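Side-chain contacts in LbaCas13a H328A (C2c2) (Lachnospiraceae bacterium NK4A179, PDB 5WLH), which probably uses a CRISPR RNA guide to recognise target RNA and cleaves RNA with a nuclease of the HEPN type: residues E496-Q499 with R500-A503; W1125-L1128 with R1129-D1132. All blocks are in the same frame, centred on the assembly; numbering follows the deposited sequence.

Contact 1 of 2, residues E496-Q499 with R500-A503; sequences EMLQ and RETA
Along helix 486-517, Met497 meets both Arg500, three residues on, and Glu501, one turn on. The flexible thioether bends at chi2 and chi3, and its SD comes within 3.0 Å of Arg500 NH2, while Met497 CA lies over one face of the guanidinium. Arg500 makes that approach by turning back toward the preceding turn at chi3 (63°); the length of an arginine lets it do so and still place NE near Asn1124, a weak hydrogen bond to helix 1106-1145. Glu501 folds over the Met497 carbonyl, with OE2 3.6 Å from Met497 CB and OE1 3.3 Å from Leu498 CA. Replacing Glu501 by an alanine would probably open a gap beside Met497 CB and CE, letting the thioether turn more freely. The other flank faces the loop with the R-X4-H sequence of a HEPN nuclease: Leu498 and Thr502 touch its Phe607, and Gln499 OE1 accepts from Phe607 N. Threonine suits this buried place because its hydroxyl is satisfied within the helix. Thr502 OG1 donates to Leu498 O at 2.7 Å from above the carbonyl plane, and Thr502 N reaches the same oxygen at 2.8 Å from the opposite face.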
# COMPACT_ATOMS: atom_id res chain seq x y z
N GLU A 496 2.76 7.79 -10.00
CA GLU A 496 2.39 8.37 -8.71
C GLU A 496 2.90 7.53 -7.56
O GLU A 496 3.34 8.08 -6.54
CB GLU A 496 0.87 8.56 -8.63
CG GLU A 496 0.42 9.66 -9.59
CD GLU A 496 -1.06 10.03 -9.48
OE1 GLU A 496 -1.82 9.30 -8.84
OE2 GLU A 496 -1.45 11.08 -10.06
N MET A 497 2.88 6.21 -7.70
CA MET A 497 3.45 5.37 -6.64
C MET A 497 4.92 5.69 -6.44
O MET A 497 5.38 5.90 -5.31
CB MET A 497 3.29 3.88 -6.96
CG MET A 497 1.87 3.37 -7.01
SD MET A 497 1.12 3.07 -5.42
CE MET A 497 1.82 1.46 -5.02
N LEU A 498 5.69 5.73 -7.54
CA LEU A 498 7.12 5.98 -7.40
C LEU A 498 7.38 7.37 -6.85
O LEU A 498 8.27 7.55 -6.00
CB LEU A 498 7.83 5.79 -8.74
CG LEU A 498 9.36 5.96 -8.64
CD1 LEU A 498 9.94 4.84 -7.78
CD2 LEU A 498 9.99 5.99 -10.03
N GLN A 499 6.61 8.36 -7.32
CA GLN A 499 6.73 9.72 -6.80
C GLN A 499 6.51 9.76 -5.30
O GLN A 499 7.25 10.41 -4.55
CB GLN A 499 5.71 10.61 -7.51
CG GLN A 499 5.87 12.08 -7.20
CD GLN A 499 6.69 12.77 -8.26
OE1 GLN A 499 6.23 12.98 -9.39
NE2 GLN A 499 7.92 13.12 -7.92
N ARG A 500 5.46 9.08 -4.83
CA ARG A 500 5.14 9.10 -3.40
C ARG A 500 6.18 8.31 -2.61
O ARG A 500 6.62 8.76 -1.54
CB ARG A 500 3.73 8.54 -3.19
CG ARG A 500 3.21 8.65 -1.78
CD ARG A 500 1.68 8.44 -1.76
NE ARG A 500 1.35 7.09 -2.21
CZ ARG A 500 0.83 6.78 -3.39
NH1 ARG A 500 0.52 7.73 -4.27
NH2 ARG A 500 0.59 5.50 -3.68
N GLU A 501 6.61 7.16 -3.12
CA GLU A 501 7.67 6.42 -2.45
C GLU A 501 8.94 7.25 -2.36
O GLU A 501 9.62 7.26 -1.32
CB GLU A 501 7.92 5.11 -3.19
CG GLU A 501 6.72 4.13 -3.11
CD GLU A 501 6.49 3.31 -4.39
OE1 GLU A 501 7.31 3.39 -5.32
OE2 GLU A 501 5.47 2.59 -4.46
N THR A 502 9.30 7.96 -3.44
CA THR A 502 10.50 8.79 -3.43
C THR A 502 10.36 9.93 -2.45
O THR A 502 11.34 10.31 -1.79
CB THR A 502 10.77 9.31 -4.85
OG1 THR A 502 10.92 8.18 -5.73
CG2 THR A 502 12.05 10.15 -4.91
N ALA A 503 9.15 10.48 -2.31
CA ALA A 503 8.95 11.59 -1.40
C ALA A 503 9.28 11.18 0.03
O ALA A 503 9.79 11.99 0.81
CB ALA A 503 7.50 12.08 -1.48

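Contact 2 of 2, residues W1125-L1128 with R1129-D1132; sequences WIYL and RERD. With nucleotides of chain B.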
# COMPACT_ATOMS: atom_id res chain seq x y z
N TRP A 1125 1.34 8.66 3.42
CA TRP A 1125 -0.01 9.20 3.50
C TRP A 1125 -0.03 10.71 3.34
O TRP A 1125 -0.96 11.27 2.74
CB TRP A 1125 -0.63 8.82 4.84
CG TRP A 1125 -1.16 7.43 4.85
CD1 TRP A 1125 -1.63 6.71 3.78
CD2 TRP A 1125 -1.30 6.59 6.01
NE1 TRP A 1125 -2.07 5.45 4.22
CE2 TRP A 1125 -1.88 5.37 5.57
CE3 TRP A 1125 -1.00 6.75 7.36
CZ2 TRP A 1125 -2.15 4.31 6.45
CZ3 TRP A 1125 -1.28 5.73 8.23
CH2 TRP A 1125 -1.84 4.51 7.77
N ILE A 1126 0.98 11.40 3.88
CA ILE A 1126 1.04 12.85 3.67
C ILE A 1126 1.01 13.17 2.19
O ILE A 1126 0.27 14.05 1.73
CB ILE A 1126 2.29 13.46 4.33
CG1 ILE A 1126 2.10 13.52 5.84
CG2 ILE A 1126 2.57 14.87 3.72
CD1 ILE A 1126 3.38 13.79 6.61
N TYR A 1127 1.84 12.46 1.41
CA TYR A 1127 1.94 12.77 -0.01
C TYR A 1127 0.77 12.22 -0.79
O TYR A 1127 0.44 12.76 -1.85
CB TYR A 1127 3.30 12.30 -0.53
CG TYR A 1127 4.33 13.32 -0.09
CD1 TYR A 1127 4.53 14.50 -0.82
CD2 TYR A 1127 5.02 13.17 1.11
CE1 TYR A 1127 5.42 15.47 -0.38
CE2 TYR A 1127 5.93 14.14 1.54
CZ TYR A 1127 6.12 15.28 0.80
OH TYR A 1127 7.01 16.24 1.24
N LEU A 1128 0.09 11.20 -0.27
CA LEU A 1128 -1.21 10.82 -0.80
C LEU A 1128 -2.19 11.98 -0.65
O LEU A 1128 -2.85 12.38 -1.61
CB LEU A 1128 -1.74 9.58 -0.09
CG LEU A 1128 -2.84 8.78 -0.79
CD1 LEU A 1128 -2.29 8.17 -2.09
CD2 LEU A 1128 -3.35 7.67 0.16
N ARG A 1129 -2.30 12.52 0.57
CA ARG A 1129 -3.25 13.61 0.80
C ARG A 1129 -2.87 14.84 -0.00
O ARG A 1129 -3.75 15.51 -0.57
CB ARG A 1129 -3.31 13.95 2.29
CG ARG A 1129 -4.46 14.93 2.62
CD ARG A 1129 -4.50 15.24 4.11
NE ARG A 1129 -5.75 15.89 4.50
CZ ARG A 1129 -6.00 17.19 4.37
NH1 ARG A 1129 -5.10 18.00 3.84
NH2 ARG A 1129 -7.17 17.67 4.76
N GLU A 1130 -1.57 15.16 -0.08
CA GLU A 1130 -1.19 16.38 -0.77
C GLU A 1130 -1.52 16.30 -2.24
O GLU A 1130 -1.99 17.27 -2.84
CB GLU A 1130 0.29 16.68 -0.58
CG GLU A 1130 0.63 18.08 -1.11
CD GLU A 1130 2.03 18.50 -0.76
OE1 GLU A 1130 2.96 18.09 -1.48
OE2 GLU A 1130 2.18 19.24 0.23
N ARG A 1131 -1.29 15.13 -2.83
CA ARG A 1131 -1.70 14.91 -4.21
C ARG A 1131 -3.20 15.13 -4.35
O ARG A 1131 -3.67 15.77 -5.30
CB ARG A 1131 -1.34 13.49 -4.67
CG ARG A 1131 -1.86 13.14 -6.06
CD ARG A 1131 -1.88 11.65 -6.27
NE ARG A 1131 -2.99 11.06 -5.51
CZ ARG A 1131 -3.21 9.75 -5.40
NH1 ARG A 1131 -2.40 8.88 -6.01
NH2 ARG A 1131 -4.25 9.30 -4.70
N ASP A 1132 -3.99 14.57 -3.44
CA ASP A 1132 -5.42 14.63 -3.63
C ASP A 1132 -6.01 15.98 -3.26
O ASP A 1132 -7.04 16.36 -3.81
CB ASP A 1132 -6.08 13.49 -2.86
CG ASP A 1132 -5.80 12.15 -3.52
OD1 ASP A 1132 -5.60 12.16 -4.76
OD2 ASP A 1132 -5.76 11.15 -2.82
P A B 28 -3.85 5.34 -5.66
OP1 A B 28 -4.30 6.75 -5.74
OP2 A B 28 -2.81 4.82 -6.56
O5' A B 28 -3.34 5.13 -4.18
C5' A B 28 -2.99 3.84 -3.74
C4' A B 28 -3.77 3.47 -2.51
O4' A B 28 -5.14 3.13 -2.85
C3' A B 28 -3.27 2.25 -1.77
O3' A B 28 -2.13 2.50 -1.00
C2' A B 28 -4.48 1.88 -0.94
O2' A B 28 -4.61 2.82 0.11
C1' A B 28 -5.61 2.14 -1.96
N9 A B 28 -5.91 0.92 -2.72
C8 A B 28 -5.53 0.59 -4.00
N7 A B 28 -5.96 -0.62 -4.36
C5 A B 28 -6.66 -1.07 -3.24
C6 A B 28 -7.36 -2.26 -2.98
N6 A B 28 -7.51 -3.26 -3.87
N1 A B 28 -7.93 -2.40 -1.77
C2 A B 28 -7.81 -1.40 -0.89
N3 A B 28 -7.19 -0.23 -1.01
C4 A B 28 -6.62 -0.13 -2.23
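Leu1128 lays its CD1 methyl over one face of the Arg1131 guanidinium, 3.5 Å from Arg1131 NH2, the two side chains running alongside each other in the same direction. Arg1131 leaves with CG anti to the backbone N and bends at chi3 (74°), setting the guanidinium there. A branched aliphatic residue suits this place: it covers the flat face and leaves the N-H groups at the edge for polar partners. At that edge, near the guanidinium plane, sits the phosphate of A28 of chain B. Its OP1 is gripped twice, at 2.9 Å from Arg1131 NH1 and 2.8 Å from Arg1131 NH2; both bonds are bent (133° and 137°), as one oxygen lies in the fork between two nitrogens. Leu1128 CD1 also packs 3.8 Å from A28 O5'.

Asp1132 positions the arginine from the side. Arg1131 NE meets Asp1132 OD1 at 2.9 Å, from above the carboxylate plane, and Arg1131 NH2 meets Asp1132 OD2 at 3.0 Å on its syn side. This two-nitrogen salt bridge limits rotation of the guanidinium, and Tyr1276 holds OD2 in turn.

On another flank, Glu1130 runs beside Tyr1127, its OE1 3.8 Å from Tyr1127 CE1 and the carboxylate plane nearly perpendicular to the ring. Each reaches out with its polar end: the Glu1130 carboxylate forms a salt bridge with Arg1246 and a hydrogen bond with Asn604, the Tyr1127 hydroxyl bonds Glu1250, and the ring makes a cation-pi contact with Arg1246. Asn604 and Arg1246 belong to two R-X4-H sequences, so the helix lies where the motifs of a paired HEPN nuclease come together.

Overall arrangement
From the N terminus, contact 1 comes first, on helix 486-517, and contact 2 follows more than six hundred residues later on helix 1106-1145. Each lies within continuous helix, so neither closes a long loop, and the two stand in series without nesting or crossing. The fold nevertheless brings their centres to about 10 Å. A salt bridge from Glu496 OE1 to Arg1131 NH1, 2.9 Å, joins them, and Ala503 CB rests 3.7 Å from Tyr1127 CG. Arg500 also lies near the bound RNA. Together they link the helix that flanks the first R-X4-H loop to one that touches both motifs, next to the backbone of the bound crRNA.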